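Local coordinates for SusD-like carbohydrate binding protein (Bacteroides vulgatus, PDB 3LEW) that probably binds carbohydrate at the outer membrane as a SusD-family protein, and so is likely to take part in nutrient capture, at residues D289-D294 with A423-P428; Y321-N326 with K446-R451. All blocks are in the same frame, centred on the assembly; numbering follows the deposited sequence. Where two conformers were deposited one is given.

Contact 1 of 2, residues D289-D294 with A423-P428; sequences DPYFRD and AYPEGP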
# COMPACT_ATOMS: atom_id res chain seq x y z
N ASP A 289 2.47 -2.36 -17.46
CA ASP A 289 2.67 -1.45 -18.62
C ASP A 289 3.99 -1.83 -19.30
O ASP A 289 5.06 -1.73 -18.70
CB ASP A 289 2.76 -0.01 -18.13
CG ASP A 289 2.93 1.01 -19.25
OD1 ASP A 289 2.97 0.62 -20.45
OD2 ASP A 289 3.03 2.21 -18.91
N PRO A 290 3.94 -2.17 -20.62
CA PRO A 290 5.19 -2.56 -21.22
C PRO A 290 6.24 -1.45 -21.13
O PRO A 290 7.42 -1.73 -21.05
CB PRO A 290 4.81 -2.84 -22.66
CG PRO A 290 3.38 -3.40 -22.54
CD PRO A 290 2.77 -2.55 -21.44
N TYR A 291 5.81 -0.20 -21.16
CA TYR A 291 6.74 0.93 -21.00
C TYR A 291 7.42 1.01 -19.62
O TYR A 291 8.48 1.65 -19.50
CB TYR A 291 6.06 2.26 -21.30
CG TYR A 291 5.62 2.41 -22.75
CD1 TYR A 291 6.54 2.36 -23.80
CD2 TYR A 291 4.26 2.57 -23.07
CE1 TYR A 291 6.12 2.52 -25.14
CE2 TYR A 291 3.84 2.72 -24.42
CZ TYR A 291 4.76 2.68 -25.43
OH TYR A 291 4.33 2.81 -26.75
N PHE A 292 6.84 0.40 -18.59
CA PHE A 292 7.46 0.35 -17.26
C PHE A 292 8.82 -0.36 -17.27
O PHE A 292 9.71 0.01 -16.54
CB PHE A 292 6.50 -0.32 -16.30
CG PHE A 292 7.03 -0.54 -14.91
CD1 PHE A 292 7.15 0.51 -14.04
CD2 PHE A 292 7.41 -1.81 -14.49
CE1 PHE A 292 7.56 0.32 -12.75
CE2 PHE A 292 7.85 -2.02 -13.19
CZ PHE A 292 7.95 -0.93 -12.34
N ARG A 293 8.99 -1.35 -18.15
CA ARG A 293 10.24 -2.09 -18.25
C ARG A 293 11.38 -1.16 -18.74
O ARG A 293 12.52 -1.33 -18.34
CB ARG A 293 10.09 -3.28 -19.18
CG ARG A 293 11.32 -4.21 -19.25
CD ARG A 293 10.99 -5.46 -20.03
NE ARG A 293 12.01 -6.50 -19.91
CZ ARG A 293 13.18 -6.50 -20.56
NH1 ARG A 293 13.51 -5.50 -21.37
NH2 ARG A 293 14.04 -7.51 -20.38
N ASP A 294 11.04 -0.17 -19.57
CA ASP A 294 12.02 0.81 -20.02
C ASP A 294 12.55 1.77 -18.95
O ASP A 294 13.52 2.52 -19.21
CB ASP A 294 11.42 1.64 -21.17
CG ASP A 294 11.17 0.81 -22.40
OD1 ASP A 294 11.87 -0.22 -22.57
OD2 ASP A 294 10.28 1.22 -23.21
N ALA A 423 -0.08 4.41 -25.14
CA ALA A 423 -0.52 3.27 -25.94
C ALA A 423 0.71 2.48 -26.42
O ALA A 423 1.67 3.06 -26.88
CB ALA A 423 -1.35 3.75 -27.16
N TYR A 424 0.66 1.15 -26.29
CA TYR A 424 1.68 0.25 -26.83
C TYR A 424 1.19 -0.41 -28.11
O TYR A 424 0.02 -0.83 -28.18
CB TYR A 424 2.04 -0.81 -25.75
CG TYR A 424 3.37 -1.49 -26.02
CD1 TYR A 424 4.57 -0.86 -25.67
CD2 TYR A 424 3.43 -2.70 -26.66
CE1 TYR A 424 5.78 -1.41 -25.97
CE2 TYR A 424 4.62 -3.27 -26.95
CZ TYR A 424 5.82 -2.63 -26.59
OH TYR A 424 7.01 -3.24 -26.86
N PRO A 425 2.05 -0.53 -29.14
CA PRO A 425 1.56 -1.18 -30.37
C PRO A 425 1.20 -2.66 -30.14
O PRO A 425 1.66 -3.30 -29.17
CB PRO A 425 2.72 -1.03 -31.36
CG PRO A 425 3.93 -0.85 -30.54
CD PRO A 425 3.48 -0.18 -29.24
N GLU A 426 0.34 -3.17 -31.02
CA GLU A 426 -0.10 -4.55 -30.99
C GLU A 426 0.85 -5.56 -31.62
O GLU A 426 0.66 -6.77 -31.45
CB GLU A 426 -1.47 -4.67 -31.66
CG GLU A 426 -2.60 -4.09 -30.82
CD GLU A 426 -3.97 -4.67 -31.20
OE1 GLU A 426 -4.23 -4.82 -32.42
OE2 GLU A 426 -4.76 -4.99 -30.28
N GLY A 427 1.86 -5.11 -32.36
CA GLY A 427 2.78 -6.05 -33.00
C GLY A 427 2.12 -6.63 -34.25
O GLY A 427 1.56 -5.88 -35.05
N PRO A 428 2.15 -7.96 -34.43
CA PRO A 428 2.68 -9.00 -33.54
C PRO A 428 4.20 -9.02 -33.43
O PRO A 428 4.88 -8.38 -34.20
CB PRO A 428 2.18 -10.29 -34.20
CG PRO A 428 2.20 -9.96 -35.66
CD PRO A 428 1.70 -8.54 -35.71

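Contact 2 of 2, residues Y321-N326 with K446-R451; sequences YVWMRN and KTQGHR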
# COMPACT_ATOMS: atom_id res chain seq x y z
N TYR A 321 -2.90 -13.07 -27.63
CA TYR A 321 -2.09 -12.00 -27.06
C TYR A 321 -1.06 -12.50 -26.08
O TYR A 321 -1.27 -13.52 -25.39
CB TYR A 321 -3.02 -11.05 -26.30
CG TYR A 321 -3.84 -10.16 -27.20
CD1 TYR A 321 -3.36 -8.93 -27.63
CD2 TYR A 321 -5.12 -10.53 -27.59
CE1 TYR A 321 -4.11 -8.10 -28.48
CE2 TYR A 321 -5.88 -9.70 -28.41
CZ TYR A 321 -5.36 -8.48 -28.86
OH TYR A 321 -6.12 -7.64 -29.67
N VAL A 322 0.02 -11.74 -25.96
CA VAL A 322 0.87 -11.78 -24.80
C VAL A 322 0.66 -10.46 -24.03
O VAL A 322 0.38 -9.42 -24.64
CB VAL A 322 2.37 -11.98 -25.15
CG1 VAL A 322 2.60 -13.38 -25.68
CG2 VAL A 322 2.87 -10.96 -26.18
N TRP A 323 0.79 -10.51 -22.71
CA TRP A 323 0.78 -9.35 -21.86
C TRP A 323 2.13 -9.33 -21.16
O TRP A 323 2.78 -10.37 -21.03
CB TRP A 323 -0.33 -9.44 -20.82
CG TRP A 323 -1.74 -9.59 -21.35
CD1 TRP A 323 -2.23 -10.60 -22.12
CD2 TRP A 323 -2.83 -8.69 -21.14
NE1 TRP A 323 -3.54 -10.39 -22.40
CE2 TRP A 323 -3.95 -9.25 -21.78
CE3 TRP A 323 -2.98 -7.50 -20.42
CZ2 TRP A 323 -5.21 -8.62 -21.79
CZ3 TRP A 323 -4.25 -6.88 -20.41
CH2 TRP A 323 -5.34 -7.45 -21.08
N MSE A 324 2.54 -8.18 -20.65
CA MSE A 324 3.80 -8.09 -19.91
C MSE A 324 3.53 -8.54 -18.47
O MSE A 324 2.68 -7.97 -17.79
CB MSE A 324 4.37 -6.66 -20.02
CG MSE A 324 5.75 -6.45 -19.32
SE MSE A 324 7.24 -7.12 -20.30
CE MSE A 324 7.20 -5.82 -21.71
N ARG A 325 4.23 -9.57 -18.04
CA ARG A 325 4.09 -10.13 -16.72
C ARG A 325 5.23 -9.70 -15.84
O ARG A 325 6.31 -9.38 -16.31
CB ARG A 325 4.11 -11.66 -16.78
CG ARG A 325 3.29 -12.30 -17.84
CD ARG A 325 1.82 -11.95 -17.75
NE ARG A 325 1.15 -12.47 -18.94
CZ ARG A 325 -0.17 -12.66 -19.06
NH1 ARG A 325 -1.01 -12.33 -18.09
NH2 ARG A 325 -0.66 -13.08 -20.19
N ASN A 326 4.96 -9.67 -14.53
CA ASN A 326 5.99 -9.52 -13.52
C ASN A 326 6.04 -10.83 -12.70
O ASN A 326 5.04 -11.22 -12.12
CB ASN A 326 5.66 -8.32 -12.60
CG ASN A 326 6.87 -7.81 -11.85
OD1 ASN A 326 7.89 -8.55 -11.65
ND2 ASN A 326 6.79 -6.54 -11.41
N LYS A 446 0.23 -11.02 -30.65
CA LYS A 446 -0.04 -9.60 -30.44
C LYS A 446 0.31 -9.17 -29.02
O LYS A 446 0.12 -9.93 -28.10
CB LYS A 446 -1.50 -9.27 -30.68
CG LYS A 446 -1.84 -9.31 -32.17
CD LYS A 446 -2.85 -8.26 -32.49
CE LYS A 446 -4.20 -8.84 -32.63
NZ LYS A 446 -4.42 -9.28 -34.05
N THR A 447 0.81 -7.95 -28.88
CA THR A 447 1.27 -7.43 -27.59
C THR A 447 0.21 -6.48 -27.01
O THR A 447 -0.26 -5.58 -27.68
CB THR A 447 2.58 -6.64 -27.76
OG1 THR A 447 2.49 -5.82 -28.95
CG2 THR A 447 3.79 -7.61 -27.90
N GLN A 448 -0.13 -6.66 -25.73
CA GLN A 448 -1.09 -5.78 -25.06
C GLN A 448 -0.44 -4.88 -24.02
O GLN A 448 0.16 -5.39 -23.04
CB GLN A 448 -2.15 -6.64 -24.35
CG GLN A 448 -3.29 -5.86 -23.70
CD GLN A 448 -4.07 -5.05 -24.70
OE1 GLN A 448 -4.58 -5.59 -25.70
NE2 GLN A 448 -4.17 -3.74 -24.46
N GLY A 449 -0.62 -3.58 -24.20
CA GLY A 449 -0.28 -2.58 -23.18
C GLY A 449 -1.51 -1.97 -22.48
O GLY A 449 -2.57 -2.59 -22.38
N HIS A 450 -1.38 -0.73 -22.03
CA HIS A 450 -2.49 -0.06 -21.36
C HIS A 450 -3.77 -0.05 -22.20
O HIS A 450 -3.72 -0.07 -23.44
CB HIS A 450 -2.11 1.39 -21.05
CG HIS A 450 -1.39 1.57 -19.75
ND1 HIS A 450 -1.94 1.18 -18.54
CD2 HIS A 450 -0.16 2.09 -19.46
CE1 HIS A 450 -1.09 1.48 -17.57
NE2 HIS A 450 -0.02 2.05 -18.09
N ARG A 451 -4.90 0.00 -21.51
CA ARG A 451 -6.21 0.01 -22.13
C ARG A 451 -7.04 1.26 -21.84
O ARG A 451 -7.95 1.58 -22.61
CB ARG A 451 -6.99 -1.20 -21.61
CG ARG A 451 -6.34 -2.57 -21.99
CD ARG A 451 -6.91 -3.68 -21.10
NE ARG A 451 -8.30 -3.89 -21.39
CZ ARG A 451 -9.23 -4.36 -20.58
NH1 ARG A 451 -8.99 -4.72 -19.32
NH2 ARG A 451 -10.46 -4.45 -21.06
O HOH W 1 0.80 -6.07 -20.37

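Contact 1 of 2, residues D289-D294 with A423-P428
Y424 presents its ring to two consecutive residues, P290 and Y291, and takes a different kind of contact from each. Toward Y291 it offers an edge: CD1 of Y424 stands 3.6 Å from CZ of Y291, over one face of that ring and displaced toward its rim. Ring planes at 66° and centroids 5.1 Å apart make the pair T-shaped. Toward P290 the same ring offers a face, and a CH-pi contact results, with CB of P290 3.7 Å from the ring centroid and 16° off its normal. CD of P425 lies over the opposite face. The frame is two surface loops, one following strand 286-288 and the other leading into strand 429-434; an Asx turn shapes the first, with N of Y291 donating to OD1 of D289 at 3.0 Å. CG of Y291 is anti to the carbonyl carbon and beside the backbone N (chi1 -65°), which carries the ring out until its hydroxyl reaches A423. There OH donates to O of A423 at 2.7 Å, with O near the plane of the phenol ring and the donor tilted somewhat out of the carbonyl plane. The ring of W308, on strand 306-309, also meets that of Y424, and P290 touches it too.

Contact 2 of 2, residues Y321-N326 with K446-R451
Backbone bonds join V322 to K446 and Q448 in parallel pairing. N of V322 donates to O of K446 at 2.8 Å, and N of Q448 donates to O of V322 at 3.0 Å, so V322 bonds to the residues before and after T447, its bridge partner. The short strand axes diverge by 35°, and beyond V322 the backbones separate: a water takes over, accepting from N of M324 at 2.7 Å and donating to O of Q448 at 2.8 Å.

Apolar and CH-pi contacts concentrate on the sheet face that carries Y321, W323, K446 and Q448. CG of Q448, anti to its backbone N (chi1 -175°), lies over one face of the W323 six-membered ring, 3.5 Å from the centroid and only 8° off the normal. The two side chains run alongside each other in the same direction. Y321 crosses K446 obliquely, CD1 of Y321 being 3.6 Å from CB of K446, while the bent lysine chain brings CE near the phenol OH. On the other face, the CG2 methyls of V322 and T447 meet at 3.9 Å.

Among the polar ends, the Q448 amide is held within its own segment: NE2 donates to O of G449 at 2.9 Å, with the acceptor close to the amide plane, which should fix the amide's rotation. The others find partners outside both segments, OH of Y321 bonding to OE2 of E426, OG1 of T447 to O of P425, and NH1 of R451 to O of L61.

In the mixed sheet these are the central strands: 321-326 is flanked by antiparallel 306-309, and 440-448 by antiparallel 429-434. W308 on the first of these outer strands touches both V322 and T447, while on the second Y431 meets V322 and I429 meets T447.

Overall arrangement
The centres of contacts 1 and 2 lie about 7 Å apart, on the same side of the chain's centre and about 25 and 24 Å from it. Their segments alternate along the sequence, 289-294, 321-326, 423-428, 446-451, and helices fill much of the chain between the middle two. Contact 2 joins the central strands of a four-stranded mixed sheet, whereas contact 1 joins loops beside it. They meet directly at T447, whose backbone N makes a probable hydrogen bond to O of E426 in loop 423-428. Sequence-distant parts thus converge in one sheet-and-loop region at the periphery of this SusD-family protein, in which helix far outweighs strand.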